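Local atomic coordinates of arabinan endo-1,5-alpha-l-arabinosidase A (Cellvibrio cellulosa, PDB entry 1GYE), a protein that cleaves alpha-1,5-linked arabinofuranosyl bonds of linear arabinan, releasing almost exclusively arabinotriose, during breakdown of the plant cell wall. Residues T22-T27 and D59-A64; V138-G143 and F152-D157; A171-S176 and A187-P192. One frame throughout, in Å; residues are numbered along the deposited sequence.

Contact 1 (T22-T27 and D59-A64); sequences TGPGIT and DGHLWA. With AHR (alpha-L-arabinofuranose), chain B; AHR (alpha-L-arabinofuranose), chain C; AHR (alpha-L-arabinofuranose), chain D.
Two rings of the 59-64 segment, the imidazole of His61 and the indole of Trp63, stand beside Thr22, Gly23 and Pro24 and line the sugar-binding cleft of this five-bladed beta-propeller. One face of the Trp63 indole carries the bound arabino-oligosaccharide: O5 of the chain C arabinose lies 3.4 Å above the ring plane, with C1 of the chain D sugar over the same face. A broad aromatic suits this place because it offers a flat apolar platform to the C-H surface of a furanose. Round the His61 ring, Gly23 CA sits at the edge near its plane, while Pro24 CD approaches ND1 obliquely at 3.3 Å; the proline and histidine side chains run side by side. His61 ND1 also comes within 3.2 Å of O2 of the chain B arabinose.

Strands 16-24 and 61-70 pair antiparallel. Gly23 and Leu62 form the hydrogen-bonded pair, and Pro24 faces His61 in a non-hydrogen-bonded one. At Gly23 a CB would press on the preceding carbonyl O and on Thr27 OG1; the same carbonyl conflict would arise at Gly60. The strand then leaves through a type II turn from Gly23 to Ile26, and Gly25 provides the positive phi of its third position. Gly23 O accepts both Leu62 N and Ile26 N, which reach it from opposite faces of the carbonyl plane. The Ile26 and Leu62 side chains cross at about a right angle, with Ile26 CD1 3.5 Å from Leu62 CB.

Thr22 divides its two branches: CG2, anti to the backbone N, reaches the ligand, whereas OG1 turns to the backbone and also bonds Asp7 OD2, the predicted proton acceptor. Ala64 N donates to Thr22 OG1 at 2.7 Å, with an N-H...O angle of 169°.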
loop_
_atom_site.group_PDB
_atom_site.type_symbol
_atom_site.label_atom_id
_atom_site.label_comp_id
_atom_site.label_asym_id
_atom_site.label_seq_id
_atom_site.Cartn_x
_atom_site.Cartn_y
_atom_site.Cartn_z
ATOM N N THR A 22 -6.695 5.525 -2.658
ATOM C CA THR A 22 -6.430 6.906 -2.268
ATOM C C THR A 22 -7.574 7.804 -2.812
ATOM O O THR A 22 -7.967 7.713 -3.982
ATOM C CB THR A 22 -5.039 7.335 -2.835
ATOM O OG1 THR A 22 -3.939 6.723 -2.083
ATOM C CG2 THR A 22 -4.839 8.853 -2.715
ATOM N N GLY A 23 -8.120 8.665 -1.967
ATOM C CA GLY A 23 -9.112 9.631 -2.425
ATOM C C GLY A 23 -9.908 10.194 -1.255
ATOM O O GLY A 23 -9.646 9.809 -0.097
ATOM N N PRO A 24 -10.856 11.101 -1.527
ATOM C CA PRO A 24 -11.596 11.786 -0.437
ATOM C C PRO A 24 -12.193 10.741 0.514
ATOM O O PRO A 24 -12.922 9.858 0.023
ATOM C CB PRO A 24 -12.696 12.576 -1.183
ATOM C CG PRO A 24 -12.127 12.819 -2.544
ATOM C CD PRO A 24 -11.311 11.536 -2.870
ATOM N N GLY A 25 -11.845 10.798 1.805
ATOM C CA GLY A 25 -12.273 9.809 2.802
ATOM C C GLY A 25 -11.996 8.331 2.516
ATOM O O GLY A 25 -12.517 7.447 3.213
ATOM N N ILE A 26 -11.135 8.073 1.531
ATOM C CA ILE A 26 -10.952 6.749 0.915
ATOM C C ILE A 26 -12.160 6.342 0.042
ATOM O O ILE A 26 -13.267 6.052 0.551
ATOM C CB ILE A 26 -10.568 5.593 1.925
ATOM C CG1 ILE A 26 -9.241 5.847 2.658
ATOM C CG2 ILE A 26 -10.564 4.213 1.197
ATOM C CD1 ILE A 26 -8.059 6.150 1.771
ATOM N N THR A 27 -11.914 6.309 -1.270
ATOM C CA THR A 27 -12.868 5.814 -2.278
ATOM C C THR A 27 -12.992 4.285 -2.228
ATOM O O THR A 27 -11.992 3.557 -2.190
ATOM C CB THR A 27 -12.402 6.262 -3.696
ATOM O OG1 THR A 27 -11.879 7.617 -3.659
ATOM C CG2 THR A 27 -13.584 6.315 -4.655
ATOM N N ASP A 59 -6.294 18.303 2.416
ATOM C CA ASP A 59 -7.347 18.610 1.441
ATOM C C ASP A 59 -8.522 17.651 1.419
ATOM O O ASP A 59 -9.406 17.802 0.574
ATOM C CB ASP A 59 -6.794 18.726 0.014
ATOM C CG ASP A 59 -5.905 17.559 -0.362
ATOM O OD1 ASP A 59 -6.150 16.380 0.021
ATOM O OD2 ASP A 59 -4.907 17.763 -1.047
ATOM N N GLY A 60 -8.556 16.680 2.327
ATOM C CA GLY A 60 -9.675 15.754 2.345
ATOM C C GLY A 60 -9.389 14.377 1.757
ATOM O O GLY A 60 -10.185 13.452 1.980
ATOM N N HIS A 61 -8.263 14.244 1.037
ATOM C CA HIS A 61 -7.812 12.972 0.439
ATOM C C HIS A 61 -6.930 12.151 1.369
ATOM O O HIS A 61 -5.823 12.574 1.737
ATOM C CB HIS A 61 -7.071 13.217 -0.881
ATOM C CG HIS A 61 -7.895 13.941 -1.910
ATOM N ND1 HIS A 61 -8.507 13.296 -2.963
ATOM C CD2 HIS A 61 -8.226 15.250 -2.030
ATOM C CE1 HIS A 61 -9.152 14.177 -3.703
ATOM N NE2 HIS A 61 -8.999 15.370 -3.156
ATOM N N LEU A 62 -7.415 10.971 1.749
ATOM C CA LEU A 62 -6.600 10.041 2.526
ATOM C C LEU A 62 -5.796 9.234 1.557
ATOM O O LEU A 62 -6.212 9.054 0.401
ATOM C CB LEU A 62 -7.471 9.164 3.425
ATOM C CG LEU A 62 -8.364 10.016 4.386
ATOM C CD1 LEU A 62 -9.495 9.197 4.948
ATOM C CD2 LEU A 62 -7.572 10.606 5.535
ATOM N N TRP A 63 -4.620 8.777 2.005
ATOM C CA TRP A 63 -3.709 8.085 1.112
ATOM C C TRP A 63 -3.504 6.639 1.474
ATOM O O TRP A 63 -3.444 6.244 2.673
ATOM C CB TRP A 63 -2.329 8.722 1.113
ATOM C CG TRP A 63 -2.231 10.184 0.733
ATOM C CD1 TRP A 63 -3.229 11.005 0.275
ATOM C CD2 TRP A 63 -1.043 10.997 0.790
ATOM N NE1 TRP A 63 -2.735 12.269 0.050
ATOM C CE2 TRP A 63 -1.409 12.309 0.363
ATOM C CE3 TRP A 63 0.301 10.748 1.155
ATOM C CZ2 TRP A 63 -0.493 13.379 0.299
ATOM C CZ3 TRP A 63 1.238 11.820 1.087
ATOM C CH2 TRP A 63 0.822 13.118 0.663
ATOM N N ALA A 64 -3.333 5.856 0.421
ATOM C CA ALA A 64 -2.677 4.595 0.550
ATOM C C ALA A 64 -3.340 3.745 1.636
ATOM O O ALA A 64 -2.722 3.439 2.662
ATOM C CB ALA A 64 -1.183 4.827 0.861
HETATM O O5 AHR B . -7.150 8.165 -8.995
HETATM C C5 AHR B . -7.667 8.447 -7.672
HETATM C C4 AHR B . -7.298 9.879 -7.301
HETATM O O4 AHR B . -5.910 10.188 -7.537
HETATM C C3 AHR B . -7.531 10.187 -5.855
HETATM O O3 AHR B . -8.811 10.781 -5.842
HETATM C C2 AHR B . -6.517 11.280 -5.634
HETATM O O2 AHR B . -6.202 11.422 -4.267
HETATM C C1 AHR B . -5.324 10.889 -6.456
HETATM O O5 AHR C . -1.227 11.615 -3.019
HETATM C C5 AHR C . -0.485 10.482 -3.450
HETATM C C4 AHR C . 0.608 10.221 -2.464
HETATM O O4 AHR C . 1.653 11.044 -2.943
HETATM C C3 AHR C . 1.130 8.802 -2.510
HETATM O O3 AHR C . 0.762 8.031 -1.379
HETATM C C2 AHR C . 2.623 9.008 -2.515
HETATM O O2 AHR C . 3.254 7.909 -3.166
HETATM C C1 AHR C . 2.749 10.253 -3.349
HETATM O O5 AHR D . -4.675 12.062 -6.943
HETATM C C5 AHR D . -3.269 11.808 -7.217
HETATM C C4 AHR D . -2.337 12.182 -6.039
HETATM O O4 AHR D . -2.362 11.158 -5.060
HETATM C C3 AHR D . -2.617 13.482 -5.275
HETATM O O3 AHR D . -1.475 14.322 -5.378
HETATM C C2 AHR D . -2.760 13.131 -3.816
HETATM O O2 AHR D . -4.078 13.316 -3.353
HETATM C C1 AHR D . -2.476 11.662 -3.720
#

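Contact 2 (V138-G143 and F152-D157); sequences VWMSFG and FKLNDD
Met140 and Phe152 face each other as a hydrogen-bonded antiparallel pair in the beta hairpin of strands 138-142 and 149-153, the middle two strands of a four-stranded propeller blade. From CB onward the methionine follows the phenylalanine: CB lies over the ring face, 4.2 Å from the centroid, CG passes 4.0 Å from CE1, and SD passes 3.8 Å from CZ, an oblique Met-aromatic contact. With CG anti to the backbone N (chi1 173°), the chain travels beside the ring before a bend at chi3 (-57°) turns the terminal CE away from it. An unbranched side chain with a polarisable sulfur can lie along the ring from CB to SD.

Phe142 brings its CD1-CE1 side to the edge of the Phe152 ring, and the two side chains cross at about a right angle. Phe152 is further stacked with Trp167 of the neighbouring strand, so its apolar surface is used from several directions. Leu154 CD1 packs on Val138 CG1, 4.0 Å away, and on Met140 CB, extending this buried layer with branched aliphatic groups.

The opposite face of the hairpin holds Trp139 and Lys153, a non-hydrogen-bonded pair. Lys153 CB rests over the six-membered ring of the indole, while the rest of the chain leads away to a hydrogen bond between NZ and Gln137. A lysine thus serves both needs, with a methylene for the ring and an amine for a polar partner; Trp139 NE1 donates to Asp133.

Three backbone bonds run between the two segments, the shortest from Leu154 N to Val138 O at 2.8 Å, with an N-H...O angle of 167°.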
loop_
_atom_site.group_PDB
_atom_site.type_symbol
_atom_site.label_atom_id
_atom_site.label_comp_id
_atom_site.label_asym_id
_atom_site.label_seq_id
_atom_site.Cartn_x
_atom_site.Cartn_y
_atom_site.Cartn_z
ATOM N N VAL A 138 0.498 -9.886 14.569
ATOM C CA VAL A 138 0.234 -9.036 13.425
ATOM C C VAL A 138 1.131 -7.782 13.416
ATOM O O VAL A 138 1.340 -7.130 14.451
ATOM C CB VAL A 138 -1.234 -8.599 13.379
ATOM C CG1 VAL A 138 -1.544 -7.916 12.077
ATOM C CG2 VAL A 138 -2.203 -9.796 13.642
ATOM N N TRP A 139 1.611 -7.430 12.228
ATOM C CA TRP A 139 2.570 -6.377 12.071
ATOM C C TRP A 139 2.019 -5.387 11.058
ATOM O O TRP A 139 1.220 -5.771 10.212
ATOM C CB TRP A 139 3.858 -6.996 11.519
ATOM C CG TRP A 139 4.447 -8.127 12.348
ATOM C CD1 TRP A 139 4.042 -9.410 12.348
ATOM C CD2 TRP A 139 5.501 -8.034 13.320
ATOM N NE1 TRP A 139 4.811 -10.153 13.210
ATOM C CE2 TRP A 139 5.706 -9.322 13.834
ATOM C CE3 TRP A 139 6.328 -6.985 13.779
ATOM C CZ2 TRP A 139 6.699 -9.609 14.791
ATOM C CZ3 TRP A 139 7.304 -7.257 14.720
ATOM C CH2 TRP A 139 7.487 -8.563 15.214
ATOM N N MET A 140 2.414 -4.123 11.163
ATOM C CA MET A 140 2.210 -3.117 10.128
ATOM C C MET A 140 3.565 -2.806 9.484
ATOM O O MET A 140 4.584 -2.593 10.186
ATOM C CB MET A 140 1.673 -1.831 10.725
ATOM C CG MET A 140 1.580 -0.681 9.735
ATOM S SD MET A 140 0.755 0.803 10.354
ATOM C CE MET A 140 -0.804 0.208 10.825
ATOM N N SER A 141 3.633 -2.851 8.159
ATOM C CA SER A 141 4.774 -2.240 7.475
ATOM C C SER A 141 4.230 -0.920 6.900
ATOM O O SER A 141 2.989 -0.805 6.634
ATOM C CB SER A 141 5.313 -3.159 6.392
ATOM O OG SER A 141 4.430 -3.267 5.283
ATOM N N PHE A 142 5.112 0.077 6.772
ATOM C CA PHE A 142 4.727 1.390 6.233
ATOM C C PHE A 142 5.982 2.159 5.749
ATOM O O PHE A 142 7.103 1.701 5.986
ATOM C CB PHE A 142 3.994 2.203 7.292
ATOM C CG PHE A 142 4.894 2.764 8.345
ATOM C CD1 PHE A 142 5.263 1.987 9.446
ATOM C CD2 PHE A 142 5.389 4.073 8.234
ATOM C CE1 PHE A 142 6.150 2.485 10.450
ATOM C CE2 PHE A 142 6.252 4.592 9.208
ATOM C CZ PHE A 142 6.646 3.794 10.328
ATOM N N GLY A 143 5.778 3.312 5.087
ATOM C CA GLY A 143 6.844 4.276 4.865
ATOM C C GLY A 143 6.986 4.819 3.457
ATOM O O GLY A 143 6.410 4.287 2.482
ATOM N N PHE A 152 6.410 -2.903 12.422
ATOM C CA PHE A 152 6.280 -2.928 13.887
ATOM C C PHE A 152 5.097 -3.768 14.337
ATOM O O PHE A 152 4.146 -3.949 13.580
ATOM C CB PHE A 152 6.235 -1.536 14.483
ATOM C CG PHE A 152 4.964 -0.801 14.197
ATOM C CD1 PHE A 152 4.838 -0.007 13.053
ATOM C CD2 PHE A 152 3.910 -0.870 15.063
ATOM C CE1 PHE A 152 3.707 0.672 12.787
ATOM C CE2 PHE A 152 2.775 -0.169 14.769
ATOM C CZ PHE A 152 2.691 0.604 13.636
ATOM N N LYS A 153 5.183 -4.301 15.565
ATOM C CA LYS A 153 4.196 -5.221 16.063
ATOM C C LYS A 153 2.972 -4.440 16.538
ATOM O O LYS A 153 3.107 -3.472 17.288
ATOM C CB LYS A 153 4.808 -6.117 17.154
ATOM C CG LYS A 153 3.853 -7.216 17.771
ATOM C CD LYS A 153 4.699 -8.270 18.449
ATOM C CE LYS A 153 4.501 -8.352 19.951
ATOM N NZ LYS A 153 3.838 -9.653 20.297
ATOM N N LEU A 154 1.781 -4.862 16.099
ATOM C CA LEU A 154 0.532 -4.258 16.554
ATOM C C LEU A 154 0.050 -4.862 17.855
ATOM O O LEU A 154 0.375 -5.990 18.157
ATOM C CB LEU A 154 -0.554 -4.384 15.499
ATOM C CG LEU A 154 -0.254 -3.580 14.258
ATOM C CD1 LEU A 154 -1.081 -4.065 13.042
ATOM C CD2 LEU A 154 -0.541 -2.162 14.592
ATOM N N ASN A 155 -0.708 -4.104 18.638
ATOM C CA ASN A 155 -1.242 -4.628 19.888
ATOM C C ASN A 155 -2.458 -5.552 19.640
ATOM O O ASN A 155 -2.846 -5.778 18.501
ATOM C CB ASN A 155 -1.650 -3.484 20.790
ATOM C CG ASN A 155 -2.808 -2.692 20.210
ATOM O OD1 ASN A 155 -3.273 -2.954 19.087
ATOM N ND2 ASN A 155 -3.303 -1.740 20.980
ATOM N N ASP A 156 -3.062 -6.061 20.708
ATOM C CA ASP A 156 -4.204 -6.971 20.584
ATOM C C ASP A 156 -5.348 -6.481 19.662
ATOM O O ASP A 156 -5.860 -7.253 18.848
ATOM C CB ASP A 156 -4.761 -7.298 21.983
ATOM C CG ASP A 156 -4.134 -8.566 22.591
ATOM O OD1 ASP A 156 -2.933 -8.868 22.296
ATOM O OD2 ASP A 156 -4.785 -9.319 23.373
ATOM N N ASP A 157 -5.723 -5.207 19.842
ATOM C CA ASP A 157 -6.751 -4.443 19.109
ATOM C C ASP A 157 -6.479 -4.243 17.622
ATOM O O ASP A 157 -7.414 -3.986 16.858
ATOM C CB ASP A 157 -6.747 -2.983 19.642
ATOM C CG ASP A 157 -7.539 -2.796 20.906
ATOM O OD1 ASP A 157 -8.382 -3.666 21.234
ATOM O OD2 ASP A 157 -7.373 -1.780 21.638
#

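Contact 3 (A171-S176 and A187-P192); sequences AKLERS and AQIEAP. With AHR (alpha-L-arabinofuranose), chain C.
Apolar contacts carry the meeting of Leu173 with Ala187 and Ile189. Leu173 CB lies 3.9 Å from Ala187 CB, where a methyl group lets the two backbones come close. Further out, Leu173 CD1 reaches Ile189 CB at 3.7 Å and also touches Gln188 N, the two hydrophobic side chains crossing at a slant. Ile189 reaches out in another direction as well: its CG1 stands anti to the backbone N (chi1 178°), and the extended chain carries CD1 to Ala171 CB, 3.7 Å away. Beta-branched isoleucine therefore fills two places, CB and CG2 against the leucine and CD1 against the alanine, whose small side chain leaves room for that tip.

Polar bonding shapes each segment from within. An inverse gamma turn centred on Gln188, closed by Ile189 N to Ala187 O, bends the chain just before strand 189-197 begins. Within 171-176, Arg175 N donates to Glu174 OE2 in a bent bond, 132° at the hydrogen. The guanidinium of Arg175 reaches instead to the carbonyl of Gln183, within the chain that connects the two segments.

Ligand bonding belongs to Glu190, next to Ile189 but turned from the hydrophobic contact. Its chain is extended beyond CG, and OE1 accepts a hydrogen bond from O2 of the chain C arabinose at 2.7 Å. Ser144 OG, from a residue that probably binds substrate too, bonds the same carboxylate oxygen, which would limit rotation of the group. Glu190 is the proton donor inferred for the reaction.

The chemistry thus splits along the strand, with alternation placing Ile189 in an apolar seam between the end of one propeller blade and the start of the next, and its neighbour Glu190 at the substrate.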
loop_
_atom_site.group_PDB
_atom_site.type_symbol
_atom_site.label_atom_id
_atom_site.label_comp_id
_atom_site.label_asym_id
_atom_site.label_seq_id
_atom_site.Cartn_x
_atom_site.Cartn_y
_atom_site.Cartn_z
ATOM N N ALA A 171 13.332 -2.067 4.404
ATOM C CA ALA A 171 14.000 -1.647 3.169
ATOM C C ALA A 171 14.425 -0.207 3.206
ATOM O O ALA A 171 13.718 0.622 3.819
ATOM C CB ALA A 171 13.127 -1.888 1.987
ATOM N N LYS A 172 15.551 0.121 2.535
ATOM C CA LYS A 172 16.072 1.493 2.603
ATOM C C LYS A 172 16.889 1.864 1.393
ATOM O O LYS A 172 17.411 0.974 0.691
ATOM C CB LYS A 172 17.007 1.673 3.793
ATOM C CG LYS A 172 16.433 1.417 5.204
ATOM C CD LYS A 172 17.541 1.793 6.183
ATOM C CE LYS A 172 17.540 1.014 7.446
ATOM N NZ LYS A 172 18.938 0.696 7.880
ATOM N N LEU A 173 17.010 3.187 1.158
ATOM C CA LEU A 173 18.052 3.685 0.232
ATOM C C LEU A 173 18.903 4.735 0.911
ATOM O O LEU A 173 18.565 5.180 1.987
ATOM C CB LEU A 173 17.499 4.172 -1.100
ATOM C CG LEU A 173 16.572 3.144 -1.783
ATOM C CD1 LEU A 173 15.556 3.793 -2.759
ATOM C CD2 LEU A 173 17.345 2.028 -2.485
ATOM N N GLU A 174 20.002 5.124 0.274
ATOM C CA GLU A 174 21.046 5.897 0.906
ATOM C C GLU A 174 20.454 7.188 1.361
ATOM O O GLU A 174 19.620 7.745 0.684
ATOM C CB GLU A 174 22.155 6.192 -0.117
ATOM C CG GLU A 174 23.448 6.807 0.434
ATOM C CD GLU A 174 23.953 6.058 1.694
ATOM O OE1 GLU A 174 24.887 5.213 1.536
ATOM O OE2 GLU A 174 23.405 6.294 2.826
ATOM N N ARG A 175 20.904 7.650 2.517
ATOM C CA ARG A 175 20.650 8.997 3.052
ATOM C C ARG A 175 21.646 9.221 4.200
ATOM O O ARG A 175 21.907 8.334 5.023
ATOM C CB ARG A 175 19.232 9.107 3.621
ATOM C CG ARG A 175 18.834 10.513 4.106
ATOM C CD ARG A 175 17.664 10.489 5.074
ATOM N NE ARG A 175 17.347 11.807 5.639
ATOM C CZ ARG A 175 16.333 12.588 5.213
ATOM N NH1 ARG A 175 15.516 12.191 4.228
ATOM N NH2 ARG A 175 16.136 13.783 5.772
ATOM N N SER A 176 22.200 10.414 4.250
ATOM C CA SER A 176 23.135 10.779 5.278
ATOM C C SER A 176 22.297 11.450 6.296
ATOM O O SER A 176 21.366 12.195 5.924
ATOM C CB SER A 176 24.084 11.837 4.725
ATOM O OG SER A 176 24.519 12.587 5.842
ATOM N N ALA A 187 16.086 9.116 -1.250
ATOM C CA ALA A 187 15.728 7.696 -1.135
ATOM C C ALA A 187 14.371 7.450 -1.769
ATOM O O ALA A 187 13.331 7.445 -1.090
ATOM C CB ALA A 187 15.711 7.281 0.320
ATOM N N GLN A 188 14.337 7.253 -3.079
ATOM C CA GLN A 188 13.013 7.091 -3.716
ATOM C C GLN A 188 12.409 5.680 -3.585
ATOM O O GLN A 188 12.422 4.868 -4.535
ATOM C CB GLN A 188 13.062 7.555 -5.164
ATOM C CG GLN A 188 13.669 8.973 -5.297
ATOM C CD GLN A 188 13.982 9.355 -6.729
ATOM O OE1 GLN A 188 14.195 10.526 -7.021
ATOM N NE2 GLN A 188 13.989 8.384 -7.628
ATOM N N ILE A 189 11.870 5.412 -2.400
ATOM C CA ILE A 189 11.263 4.115 -2.059
ATOM C C ILE A 189 10.008 4.343 -1.222
ATOM O O ILE A 189 9.978 5.214 -0.307
ATOM C CB ILE A 189 12.252 3.243 -1.289
ATOM C CG1 ILE A 189 11.664 1.930 -0.889
ATOM C CG2 ILE A 189 12.761 3.922 0.024
ATOM C CD1 ILE A 189 12.767 1.033 -0.276
ATOM N N GLU A 190 8.967 3.584 -1.548
ATOM C CA GLU A 190 7.751 3.595 -0.757
ATOM C C GLU A 190 6.918 2.357 -0.858
ATOM O O GLU A 190 7.161 1.470 -1.661
ATOM C CB GLU A 190 6.830 4.799 -1.060
ATOM C CG GLU A 190 6.840 5.431 -2.451
ATOM C CD GLU A 190 6.010 6.740 -2.542
ATOM O OE1 GLU A 190 5.285 7.117 -1.574
ATOM O OE2 GLU A 190 6.060 7.417 -3.599
ATOM N N ALA A 191 5.899 2.308 -0.021
ATOM C CA ALA A 191 4.693 1.564 -0.343
ATOM C C ALA A 191 4.922 0.092 -0.239
ATOM O O ALA A 191 4.722 -0.633 -1.233
ATOM C CB ALA A 191 4.213 1.930 -1.740
ATOM N N PRO A 192 5.337 -0.358 0.948
ATOM C CA PRO A 192 5.635 -1.763 1.174
ATOM C C PRO A 192 4.363 -2.535 1.094
ATOM O O PRO A 192 3.284 -1.977 1.265
ATOM C CB PRO A 192 6.115 -1.800 2.626
ATOM C CG PRO A 192 5.467 -0.583 3.271
ATOM C CD PRO A 192 5.490 0.445 2.177
HETATM O O5 AHR C . -1.227 11.615 -3.019
HETATM C C5 AHR C . -0.485 10.482 -3.450
HETATM C C4 AHR C . 0.608 10.221 -2.464
HETATM O O4 AHR C . 1.653 11.044 -2.943
HETATM C C3 AHR C . 1.130 8.802 -2.510
HETATM O O3 AHR C . 0.762 8.031 -1.379
HETATM C C2 AHR C . 2.623 9.008 -2.515
HETATM O O2 AHR C . 3.254 7.909 -3.166
HETATM C C1 AHR C . 2.749 10.253 -3.349
#

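Overall arrangement
The contacts follow one another along the chain, 1 before 2 before 3, and sample successive parts of the five-bladed propeller. Contact 1 joins strands 16-24 and 61-70 of the large mixed sheet; contact 2 lies within the four-stranded sheet that ends with strand 167-171; contact 3 leads from that strand to strand 189-197 of the next sheet. Their centres are 20 to 23 Å apart. Contacts 2 and 3 nevertheless touch, through a probable hydrogen bond from Ala191 N to Gly143 O and packing of Pro192 on Ser141. Contacts 1 and 3 do not touch, yet both reach the chain C arabinose, so different blades converge on one bound substrate.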